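Local coordinates for ankyrin repeat domain-containing protein EMB506, chloroplastic (Arabidopsis thaliana, PDB 6JD6) that serves in early proplastid differentiation during embryo development and in shaping leaf margins, and has scaffold activity for molecular condensates, at residues A180-A185 against W212-I217. Sequence-based numbering, arbitrary orientation.
Sequences APIHYA and WTPLHI
His183 NE2 donates to the backbone O of Trp212 at 2.9 Å, a bond that bridges two successive ankyrin repeats. It is bent, 141° at the hydrogen, and Trp212 O meets the ring at its edge, tilted somewhat from the plane. The other nitrogen, ND1, accepts the backbone N-H of Ala180, 3.0 Å from Ala180 N and nearly straight at 175°, with the donor close to the ring plane; that leaves NE2 to carry the proton. Histidine suits the place because one flat ring can accept on one side and donate on the other; the two bonds together fix its rotation. With CG anti to its own carbonyl carbon (chi1 -81°), the ring folds back toward the start of its helix, which brings ND1 to the Ala180 N-H.

Apolar groups pack against one face and part of the edge. Pro214 CG sits over the face, and Pro214 CD is 3.7 Å from His183 NE2, while the Ile217 methyl CD1 comes in at the edge, 3.6 Å from His183 CD2. Ile217 is extended at chi2, which carries that methyl across to the neighbouring helix. Farther along, Ile182 CG2 meets Pro214 CG at 3.8 Å, the two side chains crossing at about a right angle. As the first helical residue, Pro214 needs no amide hydrogen for the helix and presents a compact apolar ring.

Thr213 to His216 spell TPLH, the ankyrin consensus; Ala180 to His183 read APIH, with alanine at the capping place. His216 ND1 likewise takes the Thr213 N-H, and the two residues form a capping box whose His216 N to Thr213 OG1 bond is weak. The contact joins the starts of helices 181-187 and 214-220, flanked by helix 148-154 against Pro181 and Tyr184 and helix 247-252 against Trp212, Leu215 and His216.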
ATOM      1  N   ALA A 180       5.116   8.487  -9.748  1.00 31.84           N
ATOM      2  CA  ALA A 180       6.400   7.801  -9.688  1.00 32.87           C
ATOM      3  C   ALA A 180       6.655   7.310  -8.264  1.00 31.33           C
ATOM      4  O   ALA A 180       5.967   7.730  -7.337  1.00 30.36           O
ATOM      5  CB  ALA A 180       7.516   8.760 -10.138  1.00 28.68           C
ATOM      6  N   PRO A 181       7.638   6.409  -8.080  1.00 33.44           N
ATOM      7  CA  PRO A 181       8.015   5.992  -6.724  1.00 32.35           C
ATOM      8  C   PRO A 181       8.268   7.158  -5.754  1.00 32.40           C
ATOM      9  O   PRO A 181       7.898   7.058  -4.584  1.00 32.91           O
ATOM     10  CB  PRO A 181       9.303   5.199  -6.961  1.00 32.33           C
ATOM     11  CG  PRO A 181       9.075   4.565  -8.290  1.00 33.53           C
ATOM     12  CD  PRO A 181       8.331   5.603  -9.106  1.00 32.36           C
ATOM     13  N   ILE A 182       8.876   8.244  -6.223  1.00 33.21           N
ATOM     14  CA  ILE A 182       9.138   9.387  -5.348  1.00 33.44           C
ATOM     15  C   ILE A 182       7.839  10.050  -4.846  1.00 32.29           C
ATOM     16  O   ILE A 182       7.782  10.504  -3.703  1.00 33.29           O
ATOM     17  CB  ILE A 182      10.099  10.422  -6.001  1.00 36.40           C
ATOM     18  CG1 ILE A 182      10.430  11.560  -5.030  1.00 36.40           C
ATOM     19  CG2 ILE A 182       9.515  10.980  -7.280  1.00 35.51           C
ATOM     20  CD1 ILE A 182      11.199  11.124  -3.814  1.00 37.44           C
ATOM     21  N   HIS A 183       6.802  10.086  -5.685  1.00 27.60           N
ATOM     22  CA  HIS A 183       5.490  10.605  -5.272  1.00 27.01           C
ATOM     23  C   HIS A 183       4.962   9.824  -4.062  1.00 28.12           C
ATOM     24  O   HIS A 183       4.554  10.399  -3.052  1.00 28.55           O
ATOM     25  CB  HIS A 183       4.464  10.471  -6.405  1.00 26.68           C
ATOM     26  CG  HIS A 183       4.534  11.546  -7.449  1.00 29.15           C
ATOM     27  ND1 HIS A 183       4.820  11.278  -8.772  1.00 31.60           N
ATOM     28  CD2 HIS A 183       4.307  12.880  -7.377  1.00 29.07           C
ATOM     29  CE1 HIS A 183       4.790  12.402  -9.464  1.00 32.32           C
ATOM     30  NE2 HIS A 183       4.484  13.390  -8.642  1.00 31.67           N
ATOM     31  N   TYR A 184       4.967   8.502  -4.176  1.00 26.49           N
ATOM     32  CA  TYR A 184       4.416   7.655  -3.123  1.00 27.23           C
ATOM     33  C   TYR A 184       5.275   7.638  -1.861  1.00 26.10           C
ATOM     34  O   TYR A 184       4.751   7.541  -0.754  1.00 29.31           O
ATOM     35  CB  TYR A 184       4.188   6.229  -3.636  1.00 27.84           C
ATOM     36  CG  TYR A 184       3.092   6.115  -4.672  1.00 28.12           C
ATOM     37  CD1 TYR A 184       1.780   6.443  -4.361  1.00 26.36           C
ATOM     38  CD2 TYR A 184       3.364   5.652  -5.953  1.00 29.46           C
ATOM     39  CE1 TYR A 184       0.772   6.328  -5.306  1.00 25.26           C
ATOM     40  CE2 TYR A 184       2.367   5.537  -6.902  1.00 28.59           C
ATOM     41  CZ  TYR A 184       1.073   5.877  -6.572  1.00 28.91           C
ATOM     42  OH  TYR A 184       0.077   5.757  -7.518  1.00 31.17           O
ATOM     43  N   ALA A 185       6.591   7.721  -2.022  1.00 26.74           N
ATOM     44  CA  ALA A 185       7.491   7.747  -0.873  1.00 28.53           C
ATOM     45  C   ALA A 185       7.236   9.001  -0.047  1.00 30.31           C
ATOM     46  O   ALA A 185       7.288   8.982   1.184  1.00 28.64           O
ATOM     47  CB  ALA A 185       8.946   7.689  -1.327  1.00 25.30           C
ATOM     48  N   TRP A 212       0.791  17.460 -10.250  1.00 30.25           N
ATOM     49  CA  TRP A 212       1.296  17.430  -8.878  1.00 32.04           C
ATOM     50  C   TRP A 212       2.704  16.846  -8.822  1.00 34.41           C
ATOM     51  O   TRP A 212       2.966  15.786  -9.394  1.00 33.42           O
ATOM     52  CB  TRP A 212       0.357  16.624  -7.973  1.00 30.52           C
ATOM     53  CG  TRP A 212      -0.836  17.400  -7.504  1.00 30.93           C
ATOM     54  CD1 TRP A 212      -1.767  18.032  -8.284  1.00 31.24           C
ATOM     55  CD2 TRP A 212      -1.234  17.619  -6.145  1.00 30.61           C
ATOM     56  NE1 TRP A 212      -2.714  18.637  -7.491  1.00 32.19           N
ATOM     57  CE2 TRP A 212      -2.411  18.397  -6.174  1.00 32.10           C
ATOM     58  CE3 TRP A 212      -0.709  17.234  -4.904  1.00 30.50           C
ATOM     59  CZ2 TRP A 212      -3.072  18.801  -5.012  1.00 32.16           C
ATOM     60  CZ3 TRP A 212      -1.364  17.632  -3.751  1.00 31.49           C
ATOM     61  CH2 TRP A 212      -2.536  18.405  -3.814  1.00 33.87           C
ATOM     62  N   THR A 213       3.603  17.547  -8.133  1.00 32.88           N
ATOM     63  CA  THR A 213       4.976  17.085  -7.941  1.00 31.87           C
ATOM     64  C   THR A 213       5.151  16.547  -6.516  1.00 32.01           C
ATOM     65  O   THR A 213       4.270  16.731  -5.674  1.00 32.63           O
ATOM     66  CB  THR A 213       5.983  18.231  -8.180  1.00 32.93           C
ATOM     67  OG1 THR A 213       5.833  19.218  -7.154  1.00 34.14           O
ATOM     68  CG2 THR A 213       5.769  18.871  -9.547  1.00 33.75           C
ATOM     69  N   PRO A 214       6.282  15.873  -6.236  1.00 33.25           N
ATOM     70  CA  PRO A 214       6.531  15.449  -4.851  1.00 31.59           C
ATOM     71  C   PRO A 214       6.512  16.604  -3.841  1.00 30.10           C
ATOM     72  O   PRO A 214       6.080  16.399  -2.703  1.00 29.78           O
ATOM     73  CB  PRO A 214       7.930  14.829  -4.927  1.00 33.01           C
ATOM     74  CG  PRO A 214       8.010  14.299  -6.313  1.00 35.79           C
ATOM     75  CD  PRO A 214       7.270  15.294  -7.169  1.00 33.61           C
ATOM     76  N   LEU A 215       6.967  17.788  -4.245  1.00 27.81           N
ATOM     77  CA  LEU A 215       6.932  18.955  -3.364  1.00 28.60           C
ATOM     78  C   LEU A 215       5.502  19.306  -2.950  1.00 30.53           C
ATOM     79  O   LEU A 215       5.256  19.636  -1.791  1.00 32.83           O
ATOM     80  CB  LEU A 215       7.602  20.169  -4.021  1.00 30.44           C
ATOM     81  CG  LEU A 215       7.746  21.399  -3.115  1.00 30.50           C
ATOM     82  CD1 LEU A 215       8.578  21.048  -1.885  1.00 30.31           C
ATOM     83  CD2 LEU A 215       8.367  22.584  -3.861  1.00 30.76           C
ATOM     84  N   HIS A 216       4.571  19.237  -3.901  1.00 28.65           N
ATOM     85  CA  HIS A 216       3.148  19.454  -3.620  1.00 29.28           C
ATOM     86  C   HIS A 216       2.634  18.478  -2.556  1.00 30.24           C
ATOM     87  O   HIS A 216       1.978  18.878  -1.593  1.00 29.12           O
ATOM     88  CB  HIS A 216       2.302  19.312  -4.900  1.00 26.12           C
ATOM     89  CG  HIS A 216       2.459  20.449  -5.866  1.00 28.59           C
ATOM     90  ND1 HIS A 216       3.116  20.317  -7.072  1.00 31.18           N
ATOM     91  CD2 HIS A 216       2.035  21.733  -5.808  1.00 30.11           C
ATOM     92  CE1 HIS A 216       3.094  21.474  -7.711  1.00 31.65           C
ATOM     93  NE2 HIS A 216       2.445  22.351  -6.968  1.00 30.38           N
ATOM     94  N   ILE A 217       2.934  17.196  -2.740  1.00 28.94           N
ATOM     95  CA  ILE A 217       2.494  16.174  -1.799  1.00 29.14           C
ATOM     96  C   ILE A 217       3.156  16.338  -0.426  1.00 31.47           C
ATOM     97  O   ILE A 217       2.513  16.144   0.606  1.00 32.81           O
ATOM     98  CB  ILE A 217       2.775  14.752  -2.335  1.00 29.26           C
ATOM     99  CG1 ILE A 217       2.170  14.576  -3.728  1.00 29.66           C
ATOM    100  CG2 ILE A 217       2.225  13.698  -1.377  1.00 25.80           C
ATOM    101  CD1 ILE A 217       2.480  13.222  -4.347  1.00 30.66           C
TER